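DNA topoisomerase 2-associated protein PAT1 (PDB 5LMG) activates mRNA decapping and represses translation, its C-terminal domain directly binding the decapping enzyme Dcp2 and the exonuclease Xrn1. Local coordinates at residues 135-140 with 155-160; 142-147 with 197-202; 309-314 with 344-349; 316-321 with 337-342. The protein carries 2 engineered substitutions. One frame throughout, in Å; residues are numbered along the deposited sequence.

Overall arrangement
Two pairs of neighbouring contacts lie in different parts of this largely helical chain. Contacts 1 and 2 are buried, with centres about 10 Å apart. Contact 1 joins helices 136-141 and 151-174 through an aliphatic and aromatic core. Contact 2 joins the loop after helix 136-141 to the start of helix 201-216, and there hydroxyls and backbone groups do the work. Contacts 3 and 4 both join helix 290-322 to helix 329-355, again with centres about 10 Å apart. Contact 3 is partly buried and apolar across its interface. Contact 4 lies at the surface, farther from the chain centre, and adds a salt bridge between the helices.

Contact 1: residues 135-140 with 155-160; sequences LQIIIL and KKVDLF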
loop_
_atom_site.group_PDB
_atom_site.type_symbol
_atom_site.label_atom_id
_atom_site.label_comp_id
_atom_site.label_asym_id
_atom_site.label_seq_id
_atom_site.Cartn_x
_atom_site.Cartn_y
_atom_site.Cartn_z
ATOM N N LEU A 135 -12.052 -8.319 -1.179
ATOM C CA LEU A 135 -11.524 -8.168 0.170
ATOM C C LEU A 135 -12.160 -6.917 0.772
ATOM O O LEU A 135 -12.078 -5.832 0.188
ATOM C CB LEU A 135 -9.985 -8.102 0.127
ATOM C CG LEU A 135 -9.194 -8.408 1.397
ATOM C CD1 LEU A 135 -9.517 -9.783 1.964
ATOM C CD2 LEU A 135 -7.718 -8.314 1.126
ATOM N N GLN A 136 -12.899 -7.103 1.880
ATOM C CA GLN A 136 -13.625 -6.033 2.568
ATOM C C GLN A 136 -12.753 -4.835 2.921
ATOM O O GLN A 136 -13.207 -3.701 2.767
ATOM C CB GLN A 136 -14.368 -6.568 3.801
ATOM C CG GLN A 136 -15.690 -5.844 4.093
ATOM C CD GLN A 136 -16.659 -5.792 2.923
ATOM O OE1 GLN A 136 -17.129 -4.718 2.536
ATOM N NE2 GLN A 136 -16.983 -6.940 2.333
ATOM N N ILE A 137 -11.482 -5.085 3.312
ATOM C CA ILE A 137 -10.518 -4.041 3.672
ATOM C C ILE A 137 -10.183 -3.109 2.491
ATOM O O ILE A 137 -9.885 -1.934 2.717
ATOM C CB ILE A 137 -9.246 -4.610 4.367
ATOM C CG1 ILE A 137 -8.720 -3.624 5.434
ATOM C CG2 ILE A 137 -8.154 -5.063 3.379
ATOM C CD1 ILE A 137 -9.624 -3.516 6.661
ATOM N N ILE A 138 -10.268 -3.628 1.249
ATOM C CA ILE A 138 -10.044 -2.853 0.026
ATOM C C ILE A 138 -11.233 -1.916 -0.165
ATOM O O ILE A 138 -11.036 -0.726 -0.393
ATOM C CB ILE A 138 -9.800 -3.796 -1.189
ATOM C CG1 ILE A 138 -8.459 -4.577 -1.036
ATOM C CG2 ILE A 138 -9.919 -3.057 -2.534
ATOM C CD1 ILE A 138 -7.100 -3.766 -1.150
ATOM N N ILE A 139 -12.460 -2.447 -0.027
ATOM C CA ILE A 139 -13.702 -1.673 -0.156
ATOM C C ILE A 139 -13.741 -0.555 0.913
ATOM O O ILE A 139 -14.048 0.582 0.574
ATOM C CB ILE A 139 -14.951 -2.611 -0.186
ATOM C CG1 ILE A 139 -14.919 -3.499 -1.465
ATOM C CG2 ILE A 139 -16.278 -1.819 -0.120
ATOM C CD1 ILE A 139 -15.494 -4.885 -1.312
ATOM N N LEU A 140 -13.318 -0.855 2.161
ATOM C CA LEU A 140 -13.270 0.110 3.261
ATOM C C LEU A 140 -12.220 1.195 3.094
ATOM O O LEU A 140 -12.430 2.304 3.567
ATOM C CB LEU A 140 -13.065 -0.598 4.622
ATOM C CG LEU A 140 -14.254 -1.410 5.147
ATOM C CD1 LEU A 140 -13.896 -2.098 6.462
ATOM C CD2 LEU A 140 -15.523 -0.541 5.281
ATOM N N LYS A 155 -9.519 2.103 11.908
ATOM C CA LYS A 155 -8.761 1.242 12.829
ATOM C C LYS A 155 -8.543 -0.150 12.189
ATOM O O LYS A 155 -7.452 -0.708 12.303
ATOM C CB LYS A 155 -9.464 1.118 14.198
ATOM C CG LYS A 155 -9.424 2.387 15.070
ATOM C CD LYS A 155 -8.034 2.682 15.635
ATOM C CE LYS A 155 -7.973 4.015 16.333
ATOM N NZ LYS A 155 -6.603 4.307 16.832
ATOM N N LYS A 156 -9.581 -0.691 11.510
ATOM C CA LYS A 156 -9.504 -1.986 10.824
ATOM C C LYS A 156 -8.475 -1.951 9.684
ATOM O O LYS A 156 -7.699 -2.904 9.530
ATOM C CB LYS A 156 -10.872 -2.412 10.294
ATOM C CG LYS A 156 -11.812 -2.922 11.382
ATOM C CD LYS A 156 -13.174 -3.367 10.841
ATOM C CE LYS A 156 -13.140 -4.660 10.045
ATOM N NZ LYS A 156 -12.766 -5.831 10.885
ATOM N N VAL A 157 -8.435 -0.824 8.935
ATOM C CA VAL A 157 -7.512 -0.591 7.817
ATOM C C VAL A 157 -6.070 -0.562 8.350
ATOM O O VAL A 157 -5.220 -1.265 7.804
ATOM C CB VAL A 157 -7.894 0.671 6.978
ATOM C CG1 VAL A 157 -6.830 0.993 5.919
ATOM C CG2 VAL A 157 -9.263 0.496 6.309
ATOM N N ASP A 158 -5.815 0.198 9.443
ATOM C CA ASP A 158 -4.496 0.300 10.084
ATOM C C ASP A 158 -4.014 -1.080 10.605
ATOM O O ASP A 158 -2.824 -1.392 10.477
ATOM C CB ASP A 158 -4.510 1.336 11.228
ATOM C CG ASP A 158 -4.921 2.756 10.848
ATOM O OD1 ASP A 158 -4.866 3.097 9.639
ATOM O OD2 ASP A 158 -5.272 3.535 11.759
ATOM N N LEU A 159 -4.945 -1.902 11.158
ATOM C CA LEU A 159 -4.644 -3.257 11.639
ATOM C C LEU A 159 -4.194 -4.162 10.483
ATOM O O LEU A 159 -3.147 -4.798 10.591
ATOM C CB LEU A 159 -5.831 -3.899 12.396
ATOM C CG LEU A 159 -5.562 -5.307 12.978
ATOM C CD1 LEU A 159 -4.675 -5.242 14.219
ATOM C CD2 LEU A 159 -6.863 -6.042 13.279
ATOM N N PHE A 160 -4.998 -4.231 9.395
ATOM C CA PHE A 160 -4.700 -5.016 8.202
ATOM C C PHE A 160 -3.344 -4.601 7.630
ATOM O O PHE A 160 -2.531 -5.468 7.322
ATOM C CB PHE A 160 -5.800 -4.840 7.147
ATOM C CG PHE A 160 -5.747 -5.863 6.039
ATOM C CD1 PHE A 160 -4.851 -5.726 4.984
ATOM C CD2 PHE A 160 -6.597 -6.962 6.044
ATOM C CE1 PHE A 160 -4.809 -6.668 3.950
ATOM C CE2 PHE A 160 -6.550 -7.908 5.013
ATOM C CZ PHE A 160 -5.656 -7.751 3.976
#
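Ile137 and Phe160 form the tight part of this contact. Ile137 CG2 stands over the centre of one face of the Phe160 ring, 3.4 Å from the ring centroid and only 3° off its normal, a CH-pi contact. The other branch continues past the ring: Ile137 CG1 meets Phe160 CB at 3.6 Å. Its terminal CD1 rests on the helix backbone, 3.5 Å from Lys156 O, with Val157 CG2 alongside. The Leu135 and Phe160 side chains approach each other from opposite directions, Leu135 CD2 3.6 Å from Phe160 CZ and oblique to the ring. Leu100 and Ile106 also touch the Phe160 side chain.

The packing is looser at Leu140. Its CB lies 4.3 Å from Val157 CG2, and its CD1 only brushes the aliphatic chain of Lys156, 4.5 Å from CE. Lys156 is partly exposed. Its chain bends at chi3 and chi4, and its NZ bonds to Ser101 O, outside the two helices.

No hydrogen bond crosses the interface. The helix axes pass 9.9 Å apart and run nearer antiparallel than parallel. Such hydrophobic helix-on-helix packing is consistent with the alpha-alpha solenoid expected of a family in the TPR clan.

Contact 2: residues 142-147 with 197-202; sequences SYKTTP and LTTSKI
Ser142 and Thr199 meet through their hydroxyls. Ser142 OG donates to Thr199 OG1 at 2.7 Å. Set between its own backbone N and carbonyl carbon (chi1 72°), Thr199 OG1 can meet both Ser142 OG and Phe196 O, and it bonds to each. This short chain of hydroxyls is buried. A second, weak bond runs from Tyr143 N to Thr199 O at 3.4 Å. The same oxygen receives a CA-H...O contact from Ser142 CA. The Tyr143 side chain crosses that of Thr199 at about a right angle, with CE2 3.6 Å from Thr199 CB. Farther along the ring, Tyr143 CZ and OH approach Thr199 CG2.

The next shell fixes these groups. Ser142 OG accepts from Lys144 N at 3.2 Å, which makes an ST turn. Replacing Ser142 by alanine removes this hydroxyl, and would probably leave Thr199 OG1 without its donor and Lys144 N without its acceptor in the turn. Tyr143 OH is held by Leu252 O. Thr199 lies in a type I turn from Leu197 to Ser200, closed by Ser200 N to Leu197 O.

A single beta bridge pairs Ser142 with Ser200, their CA atoms 4.0 Å apart. Ser200 OG bonds to Ser141 OG and caps Gly203 N. The contact therefore ties the end of helix 136-141 to the start of helix 201-216, where Ile202 packs on helix 151-174.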
loop_
_atom_site.group_PDB
_atom_site.type_symbol
_atom_site.label_atom_id
_atom_site.label_comp_id
_atom_site.label_asym_id
_atom_site.label_seq_id
_atom_site.Cartn_x
_atom_site.Cartn_y
_atom_site.Cartn_z
ATOM N N SER A 142 -10.985 2.269 0.124
ATOM C CA SER A 142 -11.119 2.991 -1.151
ATOM C C SER A 142 -12.008 4.226 -0.921
ATOM O O SER A 142 -13.134 4.093 -0.439
ATOM C CB SER A 142 -11.754 2.111 -2.226
ATOM O OG SER A 142 -12.077 2.866 -3.387
ATOM N N TYR A 143 -11.524 5.407 -1.327
ATOM C CA TYR A 143 -12.302 6.650 -1.248
ATOM C C TYR A 143 -13.528 6.604 -2.175
ATOM O O TYR A 143 -14.467 7.357 -1.972
ATOM C CB TYR A 143 -11.418 7.865 -1.571
ATOM C CG TYR A 143 -10.942 7.969 -3.007
ATOM C CD1 TYR A 143 -11.760 8.517 -3.996
ATOM C CD2 TYR A 143 -9.632 7.642 -3.353
ATOM C CE1 TYR A 143 -11.301 8.704 -5.293
ATOM C CE2 TYR A 143 -9.156 7.845 -4.648
ATOM C CZ TYR A 143 -9.999 8.367 -5.618
ATOM O OH TYR A 143 -9.584 8.522 -6.915
ATOM N N LYS A 144 -13.502 5.729 -3.202
ATOM C CA LYS A 144 -14.602 5.578 -4.149
ATOM C C LYS A 144 -15.749 4.797 -3.532
ATOM O O LYS A 144 -16.884 5.252 -3.609
ATOM C CB LYS A 144 -14.129 4.925 -5.461
ATOM C CG LYS A 144 -13.468 5.903 -6.429
ATOM C CD LYS A 144 -14.491 6.661 -7.282
ATOM C CE LYS A 144 -13.921 7.939 -7.857
ATOM N NZ LYS A 144 -14.957 8.744 -8.556
ATOM N N THR A 145 -15.462 3.628 -2.923
ATOM C CA THR A 145 -16.500 2.782 -2.321
ATOM C C THR A 145 -16.862 3.179 -0.875
ATOM O O THR A 145 -17.983 2.911 -0.446
ATOM C CB THR A 145 -16.141 1.301 -2.429
ATOM O OG1 THR A 145 -14.807 1.113 -1.973
ATOM C CG2 THR A 145 -16.314 0.751 -3.849
ATOM N N THR A 146 -15.916 3.795 -0.133
ATOM C CA THR A 146 -16.115 4.260 1.252
ATOM C C THR A 146 -15.613 5.731 1.367
ATOM O O THR A 146 -14.489 5.965 1.837
ATOM C CB THR A 146 -15.490 3.268 2.260
ATOM O OG1 THR A 146 -15.937 1.947 1.962
ATOM C CG2 THR A 146 -15.844 3.598 3.726
ATOM N N PRO A 147 -16.407 6.725 0.887
ATOM C CA PRO A 147 -15.936 8.119 0.939
ATOM C C PRO A 147 -15.920 8.715 2.342
ATOM O O PRO A 147 -15.162 9.646 2.587
ATOM C CB PRO A 147 -16.898 8.855 0.005
ATOM C CG PRO A 147 -18.162 8.073 0.085
ATOM C CD PRO A 147 -17.742 6.634 0.248
ATOM N N LEU A 197 -8.095 -0.651 -7.509
ATOM C CA LEU A 197 -7.151 -1.041 -6.440
ATOM C C LEU A 197 -6.265 0.124 -5.970
ATOM O O LEU A 197 -5.961 0.226 -4.774
ATOM C CB LEU A 197 -6.273 -2.243 -6.846
ATOM C CG LEU A 197 -6.957 -3.596 -7.088
ATOM C CD1 LEU A 197 -5.910 -4.673 -7.341
ATOM C CD2 LEU A 197 -7.877 -4.011 -5.907
ATOM N N THR A 198 -5.905 1.027 -6.903
ATOM C CA THR A 198 -5.080 2.207 -6.613
ATOM C C THR A 198 -5.837 3.334 -5.866
ATOM O O THR A 198 -5.189 4.268 -5.399
ATOM C CB THR A 198 -4.395 2.729 -7.876
ATOM O OG1 THR A 198 -5.360 3.340 -8.725
ATOM C CG2 THR A 198 -3.557 1.657 -8.591
ATOM N N THR A 199 -7.186 3.254 -5.763
ATOM C CA THR A 199 -8.001 4.230 -5.001
ATOM C C THR A 199 -8.010 3.827 -3.500
ATOM O O THR A 199 -8.516 4.565 -2.647
ATOM C CB THR A 199 -9.428 4.389 -5.565
ATOM O OG1 THR A 199 -10.201 3.226 -5.282
ATOM C CG2 THR A 199 -9.467 4.758 -7.056
ATOM N N SER A 200 -7.432 2.654 -3.195
ATOM C CA SER A 200 -7.327 2.097 -1.850
ATOM C C SER A 200 -5.888 2.163 -1.344
ATOM O O SER A 200 -4.961 1.782 -2.065
ATOM C CB SER A 200 -7.849 0.658 -1.842
ATOM O OG SER A 200 -7.265 -0.162 -0.844
ATOM N N LYS A 201 -5.709 2.609 -0.085
ATOM C CA LYS A 201 -4.402 2.678 0.567
ATOM C C LYS A 201 -3.729 1.280 0.619
ATOM O O LYS A 201 -2.556 1.169 0.284
ATOM C CB LYS A 201 -4.501 3.316 1.960
ATOM C CG LYS A 201 -3.151 3.597 2.611
ATOM C CD LYS A 201 -3.318 4.178 4.002
ATOM C CE LYS A 201 -2.088 4.916 4.454
ATOM N NZ LYS A 201 -2.298 5.585 5.763
ATOM N N ILE A 202 -4.494 0.230 0.983
ATOM C CA ILE A 202 -4.040 -1.174 1.049
ATOM C C ILE A 202 -3.680 -1.682 -0.350
ATOM O O ILE A 202 -2.619 -2.281 -0.524
ATOM C CB ILE A 202 -5.069 -2.110 1.769
ATOM C CG1 ILE A 202 -5.469 -1.588 3.189
ATOM C CG2 ILE A 202 -4.590 -3.589 1.815
ATOM C CD1 ILE A 202 -4.301 -1.388 4.233
#

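Contact 3: residues 309-314 with 344-349; sequences NEAETL and KLYQDL
Ala311 and Leu314 meet Leu345 from a helix that also holds a doubly gripped carbonyl, Asn309 O, away from the interface. Both donors come from Thr313: its backbone N, the usual helical donor, at 2.9 Å, and its OG1 at 3.0 Å. They reach the oxygen from opposite faces of its plane, the hydroxyl 36° out of it. This ties the exposed Thr313 side chain back onto its own helix.

The interface is apolar. Leu345 is its main wedge. With CG anti to the carbonyl carbon (chi1 -65°), its CD1 is set among three groups of the other helix. It lies 3.8 Å from Glu310 CB, equally near Ala311 N, and 3.9 Å from Leu314 CD1. The Leu314 and Leu345 side chains cross at about a right angle. Ala311 brings a single methyl, and its CB lies obliquely to the Tyr346 ring, 3.6 Å from CE1. That small side chain lets the backbones come close: Ala311 CA and Leu345 CA are 6.2 Å apart.

On the far side of helix 344-349, Lys344 NZ forms a salt bridge with Asp348 OD2 at 3.1 Å. OD2 receives it on its syn lone pair. Asp273 is a second acidic partner of this lysine. Leu349 packs on Ile304, Ile308 and Trp278. The two segments cross at -154°, the close antiparallel pairing of a long helical hairpin.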
loop_
_atom_site.group_PDB
_atom_site.type_symbol
_atom_site.label_atom_id
_atom_site.label_comp_id
_atom_site.label_asym_id
_atom_site.label_seq_id
_atom_site.Cartn_x
_atom_site.Cartn_y
_atom_site.Cartn_z
ATOM N N ASN A 309 3.747 23.981 -3.513
ATOM C CA ASN A 309 3.024 25.135 -2.958
ATOM C C ASN A 309 2.820 24.982 -1.453
ATOM O O ASN A 309 3.024 25.947 -0.717
ATOM C CB ASN A 309 1.696 25.373 -3.670
ATOM C CG ASN A 309 1.808 25.848 -5.109
ATOM O OD1 ASN A 309 2.751 26.547 -5.519
ATOM N ND2 ASN A 309 0.806 25.520 -5.900
ATOM N N GLU A 310 2.461 23.755 -1.000
ATOM C CA GLU A 310 2.267 23.448 0.419
ATOM C C GLU A 310 3.582 23.608 1.199
ATOM O O GLU A 310 3.582 24.218 2.271
ATOM C CB GLU A 310 1.668 22.049 0.622
ATOM C CG GLU A 310 0.247 21.889 0.104
ATOM C CD GLU A 310 -0.855 22.634 0.835
ATOM O OE1 GLU A 310 -1.101 22.321 2.023
ATOM O OE2 GLU A 310 -1.513 23.487 0.196
ATOM N N ALA A 311 4.701 23.125 0.617
ATOM C CA ALA A 311 6.039 23.220 1.201
ATOM C C ALA A 311 6.477 24.685 1.300
ATOM O O ALA A 311 6.991 25.072 2.348
ATOM C CB ALA A 311 7.038 22.418 0.380
ATOM N N GLU A 312 6.222 25.495 0.237
ATOM C CA GLU A 312 6.540 26.926 0.182
ATOM C C GLU A 312 5.695 27.741 1.178
ATOM O O GLU A 312 6.228 28.675 1.778
ATOM C CB GLU A 312 6.479 27.495 -1.258
ATOM C CG GLU A 312 7.671 27.065 -2.110
ATOM C CD GLU A 312 7.696 27.400 -3.595
ATOM O OE1 GLU A 312 6.827 28.171 -4.067
ATOM O OE2 GLU A 312 8.608 26.895 -4.290
ATOM N N THR A 313 4.409 27.366 1.393
ATOM C CA THR A 313 3.539 28.012 2.403
ATOM C C THR A 313 4.122 27.755 3.810
ATOM O O THR A 313 4.198 28.685 4.615
ATOM C CB THR A 313 2.069 27.549 2.253
ATOM O OG1 THR A 313 1.583 28.010 0.993
ATOM C CG2 THR A 313 1.145 28.088 3.363
ATOM N N LEU A 314 4.578 26.502 4.079
ATOM C CA LEU A 314 5.205 26.145 5.354
ATOM C C LEU A 314 6.526 26.891 5.580
ATOM O O LEU A 314 6.790 27.321 6.704
ATOM C CB LEU A 314 5.397 24.631 5.492
ATOM C CG LEU A 314 4.124 23.817 5.759
ATOM C CD1 LEU A 314 4.369 22.355 5.494
ATOM C CD2 LEU A 314 3.643 24.000 7.192
ATOM N N LYS A 344 9.240 16.895 5.562
ATOM C CA LYS A 344 8.522 15.678 5.206
ATOM C C LYS A 344 8.088 15.751 3.729
ATOM O O LYS A 344 8.345 14.801 2.990
ATOM C CB LYS A 344 7.313 15.450 6.134
ATOM C CG LYS A 344 6.595 14.133 5.848
ATOM C CD LYS A 344 5.452 13.847 6.816
ATOM C CE LYS A 344 4.840 12.481 6.585
ATOM N NZ LYS A 344 4.164 12.368 5.262
ATOM N N LEU A 345 7.453 16.881 3.316
ATOM C CA LEU A 345 6.998 17.123 1.941
ATOM C C LEU A 345 8.169 17.100 0.950
ATOM O O LEU A 345 8.049 16.475 -0.094
ATOM C CB LEU A 345 6.191 18.443 1.820
ATOM C CG LEU A 345 4.844 18.505 2.566
ATOM C CD1 LEU A 345 4.234 19.919 2.510
ATOM C CD2 LEU A 345 3.846 17.444 2.057
ATOM N N TYR A 346 9.317 17.723 1.314
ATOM C CA TYR A 346 10.547 17.738 0.511
ATOM C C TYR A 346 11.029 16.306 0.240
ATOM O O TYR A 346 11.268 15.948 -0.916
ATOM C CB TYR A 346 11.681 18.487 1.244
ATOM C CG TYR A 346 11.591 20.000 1.313
ATOM C CD1 TYR A 346 10.695 20.706 0.515
ATOM C CD2 TYR A 346 12.428 20.728 2.153
ATOM C CE1 TYR A 346 10.637 22.098 0.552
ATOM C CE2 TYR A 346 12.388 22.120 2.187
ATOM C CZ TYR A 346 11.479 22.801 1.397
ATOM O OH TYR A 346 11.417 24.174 1.457
ATOM N N GLN A 347 11.145 15.496 1.324
ATOM C CA GLN A 347 11.626 14.115 1.310
ATOM C C GLN A 347 10.712 13.169 0.532
ATOM O O GLN A 347 11.228 12.361 -0.243
ATOM C CB GLN A 347 11.868 13.591 2.734
ATOM C CG GLN A 347 13.061 14.223 3.449
ATOM C CD GLN A 347 12.938 14.164 4.961
ATOM O OE1 GLN A 347 12.219 13.332 5.537
ATOM N NE2 GLN A 347 13.636 15.063 5.640
ATOM N N ASP A 348 9.375 13.267 0.728
ATOM C CA ASP A 348 8.401 12.409 0.039
ATOM C C ASP A 348 8.423 12.657 -1.469
ATOM O O ASP A 348 8.469 11.704 -2.246
ATOM C CB ASP A 348 6.980 12.578 0.610
ATOM C CG ASP A 348 6.806 12.093 2.044
ATOM O OD1 ASP A 348 7.739 11.431 2.573
ATOM O OD2 ASP A 348 5.746 12.381 2.641
ATOM N N LEU A 349 8.465 13.933 -1.872
ATOM C CA LEU A 349 8.542 14.314 -3.274
ATOM C C LEU A 349 9.907 13.905 -3.888
ATOM O O LEU A 349 9.919 13.345 -4.982
ATOM C CB LEU A 349 8.249 15.817 -3.452
ATOM C CG LEU A 349 8.381 16.415 -4.867
ATOM C CD1 LEU A 349 7.452 15.725 -5.878
ATOM C CD2 LEU A 349 8.126 17.915 -4.840
#

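Contact 4: residues 316-321 with 337-342; sequences KKEKEL and SIIYNK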
loop_
_atom_site.group_PDB
_atom_site.type_symbol
_atom_site.label_atom_id
_atom_site.label_comp_id
_atom_site.label_asym_id
_atom_site.label_seq_id
_atom_site.Cartn_x
_atom_site.Cartn_y
_atom_site.Cartn_z
ATOM N N LYS A 316 7.349 29.907 4.341
ATOM C CA LYS A 316 6.952 31.288 4.633
ATOM C C LYS A 316 6.552 31.412 6.123
ATOM O O LYS A 316 7.014 32.335 6.790
ATOM C CB LYS A 316 5.816 31.745 3.677
ATOM C CG LYS A 316 5.155 33.075 4.035
ATOM C CD LYS A 316 3.828 32.856 4.758
ATOM C CE LYS A 316 3.294 34.117 5.367
ATOM N NZ LYS A 316 1.966 33.901 6.015
ATOM N N LYS A 317 5.714 30.473 6.630
ATOM C CA LYS A 317 5.227 30.434 8.022
ATOM C C LYS A 317 6.389 30.331 8.998
ATOM O O LYS A 317 6.408 31.039 10.013
ATOM C CB LYS A 317 4.253 29.264 8.232
ATOM C CG LYS A 317 2.867 29.550 7.687
ATOM C CD LYS A 317 1.942 28.346 7.795
ATOM C CE LYS A 317 0.632 28.640 7.098
ATOM N NZ LYS A 317 -0.295 27.480 7.134
ATOM N N GLU A 318 7.371 29.467 8.658
ATOM C CA GLU A 318 8.594 29.247 9.421
ATOM C C GLU A 318 9.360 30.566 9.556
ATOM O O GLU A 318 9.677 30.952 10.676
ATOM C CB GLU A 318 9.466 28.186 8.738
ATOM C CG GLU A 318 10.704 27.807 9.534
ATOM C CD GLU A 318 11.701 26.917 8.816
ATOM O OE1 GLU A 318 11.273 26.044 8.025
ATOM O OE2 GLU A 318 12.909 27.029 9.126
ATOM N N LYS A 319 9.607 31.266 8.420
ATOM C CA LYS A 319 10.321 32.550 8.355
ATOM C C LYS A 319 9.656 33.627 9.205
ATOM O O LYS A 319 10.340 34.305 9.972
ATOM C CB LYS A 319 10.443 33.046 6.900
ATOM C CG LYS A 319 11.447 32.276 6.054
ATOM C CD LYS A 319 11.407 32.744 4.603
ATOM C CE LYS A 319 12.189 31.836 3.688
ATOM N NZ LYS A 319 11.892 32.119 2.258
ATOM N N GLU A 320 8.326 33.769 9.069
ATOM C CA GLU A 320 7.506 34.753 9.777
ATOM C C GLU A 320 7.484 34.545 11.299
ATOM O O GLU A 320 7.520 35.527 12.049
ATOM C CB GLU A 320 6.074 34.788 9.201
ATOM C CG GLU A 320 5.970 35.294 7.765
ATOM C CD GLU A 320 6.229 36.778 7.568
ATOM O OE1 GLU A 320 7.346 37.131 7.125
ATOM O OE2 GLU A 320 5.324 37.587 7.871
ATOM N N LEU A 321 7.433 33.280 11.749
ATOM C CA LEU A 321 7.383 32.947 13.171
ATOM C C LEU A 321 8.745 32.939 13.850
ATOM O O LEU A 321 8.828 33.344 15.008
ATOM C CB LEU A 321 6.642 31.625 13.431
ATOM C CG LEU A 321 5.128 31.607 13.193
ATOM C CD1 LEU A 321 4.570 30.231 13.452
ATOM C CD2 LEU A 321 4.399 32.610 14.081
ATOM N N SER A 337 7.011 21.815 14.595
ATOM C CA SER A 337 5.921 21.188 13.852
ATOM C C SER A 337 5.930 21.627 12.370
ATOM O O SER A 337 5.674 20.806 11.490
ATOM C CB SER A 337 4.586 21.556 14.495
ATOM O OG SER A 337 3.537 20.839 13.875
ATOM N N ILE A 338 6.196 22.926 12.114
ATOM C CA ILE A 338 6.233 23.511 10.765
ATOM C C ILE A 338 7.429 22.954 9.983
ATOM O O ILE A 338 7.235 22.462 8.875
ATOM C CB ILE A 338 6.162 25.070 10.773
ATOM C CG1 ILE A 338 4.760 25.564 11.236
ATOM C CG2 ILE A 338 6.522 25.655 9.394
ATOM C CD1 ILE A 338 4.671 27.003 11.649
ATOM N N ILE A 339 8.642 22.992 10.590
ATOM C CA ILE A 339 9.895 22.480 10.012
ATOM C C ILE A 339 9.772 20.987 9.675
ATOM O O ILE A 339 10.202 20.586 8.589
ATOM C CB ILE A 339 11.137 22.801 10.908
ATOM C CG1 ILE A 339 11.319 24.332 11.078
ATOM C CG2 ILE A 339 12.433 22.150 10.357
ATOM C CD1 ILE A 339 12.204 24.781 12.271
ATOM N N TYR A 340 9.179 20.180 10.603
ATOM C CA TYR A 340 8.962 18.741 10.436
ATOM C C TYR A 340 8.091 18.450 9.208
ATOM O O TYR A 340 8.454 17.600 8.398
ATOM C CB TYR A 340 8.372 18.087 11.703
ATOM C CG TYR A 340 7.773 16.719 11.455
ATOM C CD1 TYR A 340 8.584 15.594 11.313
ATOM C CD2 TYR A 340 6.394 16.549 11.347
ATOM C CE1 TYR A 340 8.040 14.335 11.054
ATOM C CE2 TYR A 340 5.838 15.296 11.087
ATOM C CZ TYR A 340 6.667 14.192 10.938
ATOM O OH TYR A 340 6.126 12.956 10.690
ATOM N N ASN A 341 6.943 19.144 9.097
ATOM C CA ASN A 341 6.014 18.976 7.984
ATOM C C ASN A 341 6.579 19.490 6.657
ATOM O O ASN A 341 6.351 18.860 5.623
ATOM C CB ASN A 341 4.652 19.567 8.314
ATOM C CG ASN A 341 3.880 18.631 9.199
ATOM O OD1 ASN A 341 3.428 17.567 8.763
ATOM N ND2 ASN A 341 3.786 18.963 10.481
ATOM N N LYS A 342 7.395 20.555 6.701
ATOM C CA LYS A 342 8.060 21.106 5.511
ATOM C C LYS A 342 9.075 20.090 4.949
ATOM O O LYS A 342 9.017 19.757 3.762
ATOM C CB LYS A 342 8.740 22.446 5.834
ATOM C CG LYS A 342 9.445 23.103 4.641
ATOM C CD LYS A 342 10.437 24.168 5.094
ATOM C CE LYS A 342 11.695 23.571 5.684
ATOM N NZ LYS A 342 12.709 24.609 5.991
#
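The Glu318 carboxylate lies flat against Ile339 and is gripped by Lys342. Ile339 CG1 sits over one face, 3.5 Å from Glu318 CD. Lys342 NZ comes to Glu318 OE1 at 2.9 Å, on the syn side and 17° out of the carboxylate plane, tilted away from Ile339. This hydrogen bond is part of a salt bridge between the helices. Lys342 CE also approaches OE1, at 3.4 Å.

The torsions bring the charges together. CG of Glu318 points back from the backbone N (chi1 -175°), and the extended chain beyond it reaches Lys342 and Ile339. Lys342 bends at chi3 (74°), and the two side chains cross at about a right angle. An alanine in place of Glu318 removes the carboxylate, and Lys342 NZ would probably be left without its ionic mate and Ile339 CG1 without the group packed on it.

Beside the salt bridge the packing is aliphatic. Ile338 CG2 meets Glu318 CB at 3.9 Å. The other branch of Ile338 ends in CD1, 3.7 Å from Leu321 CD1, with Lys317 CB a little farther off. The Lys317 amine then leads away from this patch.

The segment axes run nearly antiparallel, 9.6 Å apart. Toward one end, Leu314 of helix 290-322 touches Ile338, Asn341 and Lys342 and joins this contact to the packing of Ala311 and Leu345. Toward the other, Leu321 packs on Leu331 and Leu335 of helix 329-355, near the loop that connects the two long helices.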